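Local coordinates for LEOA (Escherichia coli, PDB 4AUR), which is a bacterial dynamin GTPase that probably couples GTP hydrolysis to work on membranes, as relatives in the dynamin family do, at residues M1-Q6 against A72-V77; L130-I135 against V159-R164; R291-L296 against Q554-I559; Q316-V321 against K523-F528. All blocks are in the same frame, centred on the assembly; numbering follows the deposited sequence.

Going from the N terminus, contact 1 closes the first loop, bringing the start of helix 3-30 back against the end of helix 66-74. Contact 2 follows in series and closes a short loop of 23 residues between helices 129-136 and 156-165. The two lie on the same side of the chain's centre, in the globular GTPase part, with centres about 24 Å apart. The other pair belongs to the long helical part. Contact 3, next in series, joins helix 275-343 to helix 547-567 near the middle of the molecule; contact 4 is nested within the interval that contact 3 spans and uses the same long helix further out, about 41 Å away between centres. No two loops cross.

Contact 1 of 4, residues M1-Q6 against A72-V77; sequences MEQFKQ and AWLGKV
Q3, in the first turn of helix 3-30, lays its amide over the indole of W73, near the end of helix 66-74, the helix that begins within a sequence consistent with a P-loop (Walker A) in this GTPase domain. The amide and ring planes are 25° apart, and NE2 sits above the middle of one face, with Q3 NE2 3.6 Å from W73 CE2. Q3 CB takes part as well, 3.7 Å from W73 CZ2, so CB, CG, CD and NE2 all lie along the ring. A chi1 of 58°, placing CG between the backbone N and the carbonyl carbon, and a bend at chi2 fold the chain into this position. The same NE2 donates to W73 O (3.3 Å, 153° at the hydrogen), approaching from above the carbonyl plane while the oxygen stays in the plane of the amide. One residue of the partner thus holds the amide by both ring and backbone, and W73 in turn meets F142 edge-to-face on the central sheet.

Packing is looser beside this. F4 meets L74 through a single methyl, L74 CD2 at the edge of the ring. Towards solvent lie M1, E2 and K5, which make no direct contact with 72-77; there E2 N-caps the helix, its OE2 accepting from K5 N at 3.1 Å and weakly from F4 N.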
# COMPACT_ATOMS: atom_id res chain seq x y z
N MSE A 1 -14.63 -38.14 -11.25
CA MSE A 1 -13.83 -37.78 -10.04
C MSE A 1 -14.28 -38.61 -8.87
O MSE A 1 -15.39 -38.44 -8.38
CB MSE A 1 -14.03 -36.29 -9.77
CG MSE A 1 -13.27 -35.81 -8.53
SE MSE A 1 -11.33 -36.18 -8.68
CE MSE A 1 -10.82 -34.65 -9.82
N GLU A 2 -13.42 -39.52 -8.44
CA GLU A 2 -13.76 -40.46 -7.37
C GLU A 2 -12.85 -40.21 -6.16
O GLU A 2 -12.06 -39.27 -6.17
CB GLU A 2 -13.72 -41.92 -7.88
CG GLU A 2 -12.39 -42.38 -8.46
CD GLU A 2 -11.54 -43.12 -7.44
OE1 GLU A 2 -12.04 -44.09 -6.83
OE2 GLU A 2 -10.37 -42.74 -7.26
N GLN A 3 -12.97 -41.03 -5.12
CA GLN A 3 -12.50 -40.62 -3.78
C GLN A 3 -10.99 -40.63 -3.59
O GLN A 3 -10.47 -39.77 -2.91
CB GLN A 3 -13.17 -41.46 -2.66
CG GLN A 3 -12.96 -42.97 -2.75
CD GLN A 3 -14.10 -43.69 -3.43
OE1 GLN A 3 -14.52 -43.33 -4.52
NE2 GLN A 3 -14.62 -44.71 -2.78
N PHE A 4 -10.30 -41.59 -4.19
CA PHE A 4 -8.86 -41.72 -3.99
C PHE A 4 -8.09 -40.79 -4.90
O PHE A 4 -6.98 -40.41 -4.56
CB PHE A 4 -8.40 -43.16 -4.22
CG PHE A 4 -9.06 -44.14 -3.31
CD1 PHE A 4 -8.53 -44.42 -2.07
CD2 PHE A 4 -10.24 -44.76 -3.68
CE1 PHE A 4 -9.14 -45.30 -1.22
CE2 PHE A 4 -10.87 -45.65 -2.84
CZ PHE A 4 -10.32 -45.93 -1.60
N LYS A 5 -8.66 -40.44 -6.04
CA LYS A 5 -8.03 -39.48 -6.94
C LYS A 5 -8.19 -38.06 -6.38
O LYS A 5 -7.32 -37.22 -6.59
CB LYS A 5 -8.63 -39.55 -8.35
CG LYS A 5 -7.84 -38.79 -9.42
CD LYS A 5 -8.68 -38.55 -10.67
CE LYS A 5 -8.19 -37.36 -11.49
NZ LYS A 5 -9.09 -37.01 -12.63
N GLN A 6 -9.29 -37.81 -5.68
CA GLN A 6 -9.57 -36.51 -5.10
C GLN A 6 -8.64 -36.31 -3.95
O GLN A 6 -8.13 -35.23 -3.75
CB GLN A 6 -11.00 -36.43 -4.60
CG GLN A 6 -11.41 -35.06 -4.11
CD GLN A 6 -11.60 -34.05 -5.23
OE1 GLN A 6 -10.81 -33.11 -5.37
NE2 GLN A 6 -12.64 -34.24 -6.04
N ALA A 72 -20.30 -50.50 -0.13
CA ALA A 72 -21.01 -49.92 -1.26
C ALA A 72 -20.24 -48.78 -1.87
O ALA A 72 -20.14 -48.69 -3.08
CB ALA A 72 -22.37 -49.39 -0.82
N TRP A 73 -19.71 -47.92 -1.01
CA TRP A 73 -19.11 -46.66 -1.41
C TRP A 73 -17.77 -46.88 -2.05
O TRP A 73 -17.47 -46.28 -3.08
CB TRP A 73 -18.95 -45.78 -0.18
CG TRP A 73 -18.14 -44.55 -0.39
CD1 TRP A 73 -18.48 -43.46 -1.13
CD2 TRP A 73 -16.90 -44.26 0.20
NE1 TRP A 73 -17.50 -42.51 -1.06
CE2 TRP A 73 -16.51 -42.98 -0.24
CE3 TRP A 73 -16.06 -44.96 1.06
CZ2 TRP A 73 -15.32 -42.39 0.14
CZ3 TRP A 73 -14.86 -44.37 1.44
CH2 TRP A 73 -14.50 -43.11 0.98
N LEU A 74 -16.96 -47.72 -1.41
CA LEU A 74 -15.66 -48.12 -1.94
C LEU A 74 -15.77 -48.74 -3.33
O LEU A 74 -14.94 -48.48 -4.22
CB LEU A 74 -15.03 -49.15 -1.01
CG LEU A 74 -14.63 -48.55 0.32
CD1 LEU A 74 -14.44 -49.64 1.34
CD2 LEU A 74 -13.36 -47.72 0.22
N GLY A 75 -16.79 -49.59 -3.47
CA GLY A 75 -17.07 -50.30 -4.71
C GLY A 75 -17.03 -51.82 -4.59
O GLY A 75 -17.61 -52.50 -5.42
N LYS A 76 -16.36 -52.35 -3.57
CA LYS A 76 -16.13 -53.78 -3.47
C LYS A 76 -16.73 -54.39 -2.21
O LYS A 76 -16.66 -53.80 -1.14
CB LYS A 76 -14.63 -54.08 -3.51
CG LYS A 76 -14.00 -53.89 -4.89
CD LYS A 76 -13.17 -55.10 -5.31
CE LYS A 76 -11.85 -55.21 -4.55
NZ LYS A 76 -10.86 -54.21 -5.04
N VAL A 77 -17.30 -55.59 -2.35
CA VAL A 77 -17.79 -56.36 -1.21
C VAL A 77 -16.63 -56.55 -0.26
O VAL A 77 -15.49 -56.67 -0.70
CB VAL A 77 -18.33 -57.74 -1.64
CG1 VAL A 77 -18.45 -58.71 -0.46
CG2 VAL A 77 -19.68 -57.58 -2.32

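Contact 2 of 4, residues L130-I135 against V159-R164; sequences LTRRYI and VKWVLR
R132 NH1 is gripped by two groups, a salt bridge to D165 OD2 and a hydrogen bond to M126 O, and in that position it lies at the edge of the W161 indole, close to the ring plane. The contact joins helices 129-136 and 156-165 of the P-loop NTPase fold, each of which leads into a parallel strand of the central sheet. Their local axes are 12.0 Å apart at closest approach and cross at -54°, a distance bridged by large side chains. R132 bends at chi3 (66°), and its NH1 stands 3.8 Å from W161 NE1, with the guanidinium plane turned 59° from the indole. No bond links this pair directly; instead NE1 makes a weak hydrogen bond to M126 O, so both nitrogens converge on one carbonyl. R132 CG lies 4.0 Å from W161 NE1, adding an aliphatic touch.

Beyond the pyrrole side, T131 turns OG1 obliquely to the ring, though its hydrogen bond goes to V125 O. I135 also reaches A57 on strand 54-60, and V162 reaches L59 on the same strand, so the sheet lies beneath both helices. At the far end of the indole, I135 CD1 touches W161 CH2 at 3.7 Å.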
# COMPACT_ATOMS: atom_id res chain seq x y z
N LEU A 130 -5.98 -41.17 22.41
CA LEU A 130 -5.67 -41.91 21.18
C LEU A 130 -6.84 -41.98 20.21
O LEU A 130 -6.71 -41.57 19.07
CB LEU A 130 -5.18 -43.29 21.50
CG LEU A 130 -4.87 -44.20 20.32
CD1 LEU A 130 -3.47 -43.93 19.82
CD2 LEU A 130 -5.03 -45.64 20.77
N THR A 131 -7.98 -42.48 20.64
CA THR A 131 -9.09 -42.67 19.71
C THR A 131 -9.64 -41.31 19.26
O THR A 131 -10.16 -41.15 18.14
CB THR A 131 -10.22 -43.53 20.32
OG1 THR A 131 -10.94 -42.74 21.24
CG2 THR A 131 -9.68 -44.71 21.08
N ARG A 132 -9.50 -40.32 20.13
CA ARG A 132 -9.81 -38.94 19.78
C ARG A 132 -8.88 -38.41 18.67
O ARG A 132 -9.34 -37.79 17.69
CB ARG A 132 -9.70 -38.07 21.04
CG ARG A 132 -10.76 -38.36 22.12
CD ARG A 132 -10.38 -37.67 23.43
NE ARG A 132 -10.41 -36.22 23.27
CZ ARG A 132 -11.45 -35.44 23.56
NH1 ARG A 132 -12.56 -35.96 24.07
NH2 ARG A 132 -11.38 -34.15 23.33
N ARG A 133 -7.58 -38.66 18.79
CA ARG A 133 -6.64 -38.25 17.73
C ARG A 133 -6.93 -38.95 16.39
O ARG A 133 -6.85 -38.33 15.34
CB ARG A 133 -5.22 -38.53 18.17
CG ARG A 133 -4.11 -37.91 17.33
CD ARG A 133 -2.73 -38.33 17.82
NE ARG A 133 -2.78 -38.65 19.25
CZ ARG A 133 -2.15 -39.66 19.85
NH1 ARG A 133 -1.34 -40.46 19.17
NH2 ARG A 133 -2.32 -39.86 21.14
N TYR A 134 -7.27 -40.22 16.40
CA TYR A 134 -7.44 -40.93 15.15
C TYR A 134 -8.69 -40.46 14.44
O TYR A 134 -8.70 -40.35 13.22
CB TYR A 134 -7.45 -42.46 15.35
CG TYR A 134 -6.11 -43.11 15.08
CD1 TYR A 134 -5.10 -43.07 16.01
CD2 TYR A 134 -5.86 -43.73 13.86
CE1 TYR A 134 -3.87 -43.64 15.74
CE2 TYR A 134 -4.63 -44.31 13.59
CZ TYR A 134 -3.65 -44.26 14.53
OH TYR A 134 -2.44 -44.85 14.26
N ILE A 135 -9.74 -40.15 15.19
CA ILE A 135 -10.95 -39.62 14.56
C ILE A 135 -10.85 -38.13 14.22
O ILE A 135 -11.34 -37.71 13.17
CB ILE A 135 -12.19 -39.97 15.38
CG1 ILE A 135 -12.44 -41.47 15.22
CG2 ILE A 135 -13.41 -39.25 14.85
CD1 ILE A 135 -13.28 -42.08 16.32
N VAL A 159 -22.89 -38.21 19.28
CA VAL A 159 -23.10 -37.10 18.37
C VAL A 159 -22.46 -35.82 18.92
O VAL A 159 -21.88 -35.07 18.18
CB VAL A 159 -24.60 -36.87 18.15
CG1 VAL A 159 -24.85 -35.55 17.44
CG2 VAL A 159 -25.20 -38.03 17.36
N LYS A 160 -22.56 -35.58 20.22
CA LYS A 160 -21.95 -34.42 20.84
C LYS A 160 -20.44 -34.51 20.79
O LYS A 160 -19.73 -33.53 20.59
CB LYS A 160 -22.41 -34.31 22.29
CG LYS A 160 -22.01 -33.01 22.95
CD LYS A 160 -22.59 -32.88 24.35
CE LYS A 160 -22.47 -31.45 24.85
NZ LYS A 160 -23.64 -31.06 25.69
N TRP A 161 -19.94 -35.71 21.01
CA TRP A 161 -18.50 -35.97 21.00
C TRP A 161 -17.91 -35.62 19.66
O TRP A 161 -16.89 -35.00 19.58
CB TRP A 161 -18.29 -37.44 21.30
CG TRP A 161 -16.90 -37.89 21.35
CD1 TRP A 161 -15.91 -37.38 22.11
CD2 TRP A 161 -16.34 -38.99 20.62
NE1 TRP A 161 -14.76 -38.08 21.89
CE2 TRP A 161 -15.00 -39.07 20.98
CE3 TRP A 161 -16.85 -39.90 19.68
CZ2 TRP A 161 -14.14 -40.04 20.44
CZ3 TRP A 161 -15.99 -40.86 19.15
CH2 TRP A 161 -14.65 -40.92 19.54
N VAL A 162 -18.59 -36.01 18.59
CA VAL A 162 -18.12 -35.79 17.24
C VAL A 162 -18.27 -34.35 16.83
O VAL A 162 -17.34 -33.76 16.28
CB VAL A 162 -18.89 -36.66 16.25
CG1 VAL A 162 -18.49 -36.34 14.83
CG2 VAL A 162 -18.62 -38.11 16.54
N LEU A 163 -19.44 -33.79 17.08
CA LEU A 163 -19.78 -32.47 16.54
C LEU A 163 -19.32 -31.36 17.45
O LEU A 163 -18.86 -30.34 16.98
CB LEU A 163 -21.27 -32.34 16.31
CG LEU A 163 -21.96 -33.41 15.46
CD1 LEU A 163 -23.43 -33.08 15.36
CD2 LEU A 163 -21.38 -33.51 14.07
N ARG A 164 -19.44 -31.55 18.75
CA ARG A 164 -19.04 -30.51 19.65
C ARG A 164 -17.61 -30.71 20.10
O ARG A 164 -16.74 -29.90 19.75
CB ARG A 164 -19.98 -30.43 20.84
CG ARG A 164 -19.70 -29.24 21.74
CD ARG A 164 -20.65 -28.11 21.41
NE ARG A 164 -20.30 -27.51 20.13
CZ ARG A 164 -21.14 -26.83 19.36
NH1 ARG A 164 -22.41 -26.65 19.70
NH2 ARG A 164 -20.69 -26.32 18.22

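Contact 3 of 4, residues R291-L296 against Q554-I559; sequences RHLDEL and QKLSLI
A chi1 of -177° swings L293 CG across from the backbone nitrogen and sends its methyls to L556 on the other helix, whereas L556 carries CG beside its own N and opposite the carbonyl carbon (chi1 -66°), a setting that places CD1 near L296 CD2. The branches of L293 have separate tasks. L293 CD1 rests on L556 CB at 4.0 Å, while L293 CD2 reaches the backbone, lying 3.5 Å from L556 O and 3.9 Å from S557 CA. L296, one turn on, adds a lighter touch of its CD2 on L556 CD1 at 4.3 Å. The contact is van der Waals packing of leucine methyls on a leucine side chain and on the backbone of L556 and S557, and its nearest CA pair, L293 with L556, is 7.6 Å apart.

Two polar pairs stay within their own helix. H292 ND1 donates to E295 OE1 at 2.7 Å along a nearly straight line in the imidazole plane, although the hydrogen meets the carboxylate from above its plane; S557 OG bonds to Q554 O. Further packing comes from a loop, where L418 meets L556, and from helix 3-30, where M27 and E30 meet I559. With local axes 11.0 Å apart and directions 139° from parallel, helices 275-343 and 547-567 form a roughly antiparallel pair in the dynamin-like helical domain, consistent with the helical bundles of dynamin-like proteins.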
# COMPACT_ATOMS: atom_id res chain seq x y z
N ARG A 291 0.71 -3.98 2.49
CA ARG A 291 -0.18 -2.90 2.85
C ARG A 291 0.60 -1.70 3.33
O ARG A 291 0.12 -0.57 3.20
CB ARG A 291 -1.10 -3.41 3.95
CG ARG A 291 -2.14 -2.47 4.53
CD ARG A 291 -3.14 -3.21 5.45
NE ARG A 291 -2.78 -3.20 6.88
CZ ARG A 291 -2.67 -2.10 7.64
NH1 ARG A 291 -2.90 -0.88 7.13
NH2 ARG A 291 -2.34 -2.20 8.93
N HIS A 292 1.79 -1.92 3.89
CA HIS A 292 2.66 -0.85 4.37
C HIS A 292 3.79 -0.52 3.41
O HIS A 292 4.41 0.53 3.55
CB HIS A 292 3.31 -1.24 5.68
CG HIS A 292 2.37 -1.24 6.82
ND1 HIS A 292 1.69 -0.12 7.23
CD2 HIS A 292 2.02 -2.22 7.68
CE1 HIS A 292 0.95 -0.42 8.28
NE2 HIS A 292 1.13 -1.69 8.57
N LEU A 293 4.10 -1.42 2.47
CA LEU A 293 4.91 -1.05 1.31
C LEU A 293 4.10 -0.09 0.42
O LEU A 293 4.66 0.76 -0.27
CB LEU A 293 5.36 -2.28 0.52
CG LEU A 293 6.28 -2.03 -0.69
CD1 LEU A 293 7.44 -1.12 -0.30
CD2 LEU A 293 6.82 -3.28 -1.37
N ASP A 294 2.77 -0.21 0.42
CA ASP A 294 2.00 0.67 -0.44
C ASP A 294 2.08 2.07 0.11
O ASP A 294 2.21 3.04 -0.65
CB ASP A 294 0.56 0.24 -0.54
CG ASP A 294 -0.15 0.91 -1.66
OD1 ASP A 294 0.37 0.94 -2.80
OD2 ASP A 294 -1.24 1.43 -1.42
N GLU A 295 2.04 2.17 1.43
CA GLU A 295 2.23 3.43 2.11
C GLU A 295 3.60 3.94 1.74
O GLU A 295 3.71 5.03 1.23
CB GLU A 295 2.10 3.27 3.60
CG GLU A 295 0.66 3.17 4.10
CD GLU A 295 0.60 2.61 5.51
OE1 GLU A 295 1.68 2.32 6.05
OE2 GLU A 295 -0.51 2.43 6.08
N LEU A 296 4.64 3.14 1.95
CA LEU A 296 6.01 3.63 1.67
C LEU A 296 6.18 4.07 0.22
O LEU A 296 6.83 5.07 -0.01
CB LEU A 296 7.07 2.59 2.00
CG LEU A 296 8.50 2.99 1.70
CD1 LEU A 296 8.84 4.24 2.47
CD2 LEU A 296 9.49 1.92 2.05
N GLN A 554 13.29 -0.05 -3.32
CA GLN A 554 13.51 -0.87 -4.49
C GLN A 554 13.60 -2.32 -4.12
O GLN A 554 12.87 -3.11 -4.69
CB GLN A 554 14.75 -0.46 -5.24
CG GLN A 554 14.51 0.62 -6.26
CD GLN A 554 13.69 0.19 -7.46
OE1 GLN A 554 13.11 1.03 -8.12
NE2 GLN A 554 13.68 -1.09 -7.76
N LYS A 555 14.50 -2.65 -3.18
CA LYS A 555 14.70 -4.04 -2.75
C LYS A 555 13.33 -4.56 -2.37
O LYS A 555 12.90 -5.54 -2.90
CB LYS A 555 15.74 -4.20 -1.62
CG LYS A 555 15.20 -4.18 -0.17
CD LYS A 555 16.22 -4.65 0.90
CE LYS A 555 15.70 -4.56 2.35
NZ LYS A 555 16.38 -5.51 3.29
N LEU A 556 12.63 -3.86 -1.49
CA LEU A 556 11.32 -4.33 -1.04
C LEU A 556 10.31 -4.55 -2.17
O LEU A 556 9.47 -5.42 -2.06
CB LEU A 556 10.73 -3.36 -0.02
CG LEU A 556 11.45 -3.24 1.32
CD1 LEU A 556 10.81 -2.15 2.14
CD2 LEU A 556 11.41 -4.52 2.11
N SER A 557 10.35 -3.75 -3.23
CA SER A 557 9.34 -3.88 -4.25
C SER A 557 9.59 -5.13 -5.09
O SER A 557 8.66 -5.88 -5.38
CB SER A 557 9.28 -2.64 -5.13
OG SER A 557 10.50 -2.54 -5.85
N LEU A 558 10.84 -5.34 -5.46
CA LEU A 558 11.27 -6.52 -6.13
C LEU A 558 10.88 -7.72 -5.31
O LEU A 558 10.42 -8.74 -5.86
CB LEU A 558 12.78 -6.48 -6.27
CG LEU A 558 13.42 -5.31 -7.03
CD1 LEU A 558 14.93 -5.38 -6.94
CD2 LEU A 558 13.04 -5.31 -8.49
N ILE A 559 11.07 -7.62 -4.00
CA ILE A 559 10.67 -8.65 -3.08
C ILE A 559 9.16 -8.89 -3.02
O ILE A 559 8.72 -10.05 -3.07
CB ILE A 559 11.22 -8.40 -1.67
CG1 ILE A 559 12.75 -8.48 -1.67
CG2 ILE A 559 10.70 -9.49 -0.74
CD1 ILE A 559 13.37 -8.20 -0.34

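Contact 4 of 4, residues Q316-V321 against K523-F528; sequences QSRIEV and KMFAFF
A short helix packs here almost squarely across a long one: V321 and R318 on helix 275-343 receive F525 and M524 from helix 521-528, within the dynamin-like helical domain. The local axes run 97° to each other and approach to 11.8 Å, so the contact is confined to about one turn on each side. F525 has the largest share. Its ring points CZ at the first helix, 3.8 Å from R318 CB and also close to R318 O, which lies at the ring edge near its plane. Of the R318 side chain, the aliphatic CB, CG and CD pack against CZ, beside the backbone O and CA, with R318 CD 4.1 Å from F525 CZ; the guanidinium stands perpendicular to the ring and salt-bridges to E536 instead.

V321, one turn further along the same helix, meets both partners. A chi1 of 164° turns CG1 opposite the backbone N, and this methyl serves F525 CE1 at 3.6 Å and the selenium of M524, a selenomethionine, with V321 CG1 to M524 SE at 3.5 Å. M524 is bent at chi2 (-98°) and again at chi3, which brings its SE and CE alongside the valine methyl.

Neighbouring helices close in around this crossing: helix 530-544 gives I532 to both R318 and F525, helix 489-518 gives L518 to M524, and helix 368-408 gives V388 to V321.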
# COMPACT_ATOMS: atom_id res chain seq x y z
N GLN A 316 11.34 28.17 -13.45
CA GLN A 316 10.32 29.10 -13.87
C GLN A 316 10.51 30.41 -13.15
O GLN A 316 10.46 31.47 -13.75
CB GLN A 316 8.93 28.55 -13.59
CG GLN A 316 8.61 27.28 -14.36
CD GLN A 316 8.58 27.49 -15.86
OE1 GLN A 316 8.02 28.49 -16.34
NE2 GLN A 316 9.18 26.56 -16.61
N SER A 317 10.72 30.33 -11.85
CA SER A 317 11.17 31.44 -11.07
C SER A 317 12.30 32.20 -11.76
O SER A 317 12.17 33.39 -12.05
CB SER A 317 11.65 30.93 -9.72
OG SER A 317 10.53 30.53 -8.96
N ARG A 318 13.39 31.51 -12.04
CA ARG A 318 14.50 32.20 -12.64
C ARG A 318 14.10 32.85 -13.94
O ARG A 318 14.49 33.96 -14.20
CB ARG A 318 15.68 31.27 -12.85
CG ARG A 318 16.25 30.72 -11.55
CD ARG A 318 17.73 30.47 -11.65
NE ARG A 318 18.07 29.15 -11.13
CZ ARG A 318 18.85 28.91 -10.08
NH1 ARG A 318 19.37 29.89 -9.35
NH2 ARG A 318 19.09 27.67 -9.75
N ILE A 319 13.33 32.15 -14.77
CA ILE A 319 12.88 32.68 -16.06
C ILE A 319 12.05 33.94 -15.87
O ILE A 319 12.12 34.86 -16.66
CB ILE A 319 12.04 31.63 -16.79
CG1 ILE A 319 12.96 30.67 -17.51
CG2 ILE A 319 11.07 32.26 -17.79
CD1 ILE A 319 12.24 29.44 -18.01
N GLU A 320 11.26 33.97 -14.80
CA GLU A 320 10.43 35.11 -14.55
C GLU A 320 11.24 36.33 -14.11
O GLU A 320 11.05 37.43 -14.62
CB GLU A 320 9.37 34.78 -13.51
CG GLU A 320 8.22 35.75 -13.60
CD GLU A 320 7.11 35.44 -12.63
OE1 GLU A 320 7.01 34.25 -12.20
OE2 GLU A 320 6.33 36.39 -12.34
N VAL A 321 12.15 36.15 -13.17
CA VAL A 321 12.99 37.22 -12.73
C VAL A 321 13.80 37.78 -13.89
O VAL A 321 13.93 38.99 -14.01
CB VAL A 321 13.92 36.74 -11.62
CG1 VAL A 321 15.10 37.69 -11.39
CG2 VAL A 321 13.08 36.55 -10.36
N LYS A 523 25.05 38.46 -10.76
CA LYS A 523 24.98 39.65 -9.92
C LYS A 523 23.53 39.97 -9.74
O LYS A 523 23.07 40.27 -8.65
CB LYS A 523 25.66 40.83 -10.59
CG LYS A 523 27.15 40.64 -10.83
CD LYS A 523 27.72 41.74 -11.72
CE LYS A 523 29.21 41.53 -11.97
NZ LYS A 523 29.95 41.45 -10.68
N MSE A 524 22.81 39.88 -10.84
CA MSE A 524 21.42 40.25 -10.83
C MSE A 524 20.78 39.43 -9.77
O MSE A 524 20.27 39.94 -8.78
CB MSE A 524 20.81 40.07 -12.22
CG MSE A 524 19.46 40.77 -12.24
SE MSE A 524 18.04 39.43 -11.94
CE MSE A 524 17.76 39.59 -10.03
N PHE A 525 20.86 38.13 -9.92
CA PHE A 525 20.33 37.23 -8.90
C PHE A 525 20.85 37.50 -7.51
O PHE A 525 20.07 37.49 -6.58
CB PHE A 525 20.49 35.78 -9.30
CG PHE A 525 19.44 35.34 -10.24
CD1 PHE A 525 18.14 35.22 -9.79
CD2 PHE A 525 19.72 35.08 -11.55
CE1 PHE A 525 17.14 34.82 -10.65
CE2 PHE A 525 18.74 34.68 -12.41
CZ PHE A 525 17.44 34.56 -11.96
N ALA A 526 22.14 37.78 -7.36
CA ALA A 526 22.72 37.93 -6.00
C ALA A 526 22.21 39.15 -5.25
O ALA A 526 22.31 39.20 -4.04
CB ALA A 526 24.24 37.98 -6.07
N PHE A 527 21.69 40.13 -5.98
CA PHE A 527 21.26 41.40 -5.43
C PHE A 527 19.75 41.46 -5.22
O PHE A 527 19.28 41.97 -4.19
CB PHE A 527 21.70 42.52 -6.37
CG PHE A 527 21.75 43.86 -5.73
CD1 PHE A 527 22.89 44.28 -5.05
CD2 PHE A 527 20.66 44.74 -5.81
CE1 PHE A 527 22.95 45.53 -4.44
CE2 PHE A 527 20.71 45.99 -5.21
CZ PHE A 527 21.85 46.39 -4.53
N PHE A 528 18.99 40.96 -6.19
CA PHE A 528 17.53 41.04 -6.16
C PHE A 528 16.80 39.77 -5.76
O PHE A 528 15.59 39.81 -5.55
CB PHE A 528 17.02 41.47 -7.52
CG PHE A 528 17.60 42.77 -8.01
CD1 PHE A 528 16.99 43.97 -7.67
CD2 PHE A 528 18.73 42.80 -8.80
CE1 PHE A 528 17.51 45.18 -8.10
CE2 PHE A 528 19.25 44.00 -9.24
CZ PHE A 528 18.64 45.20 -8.88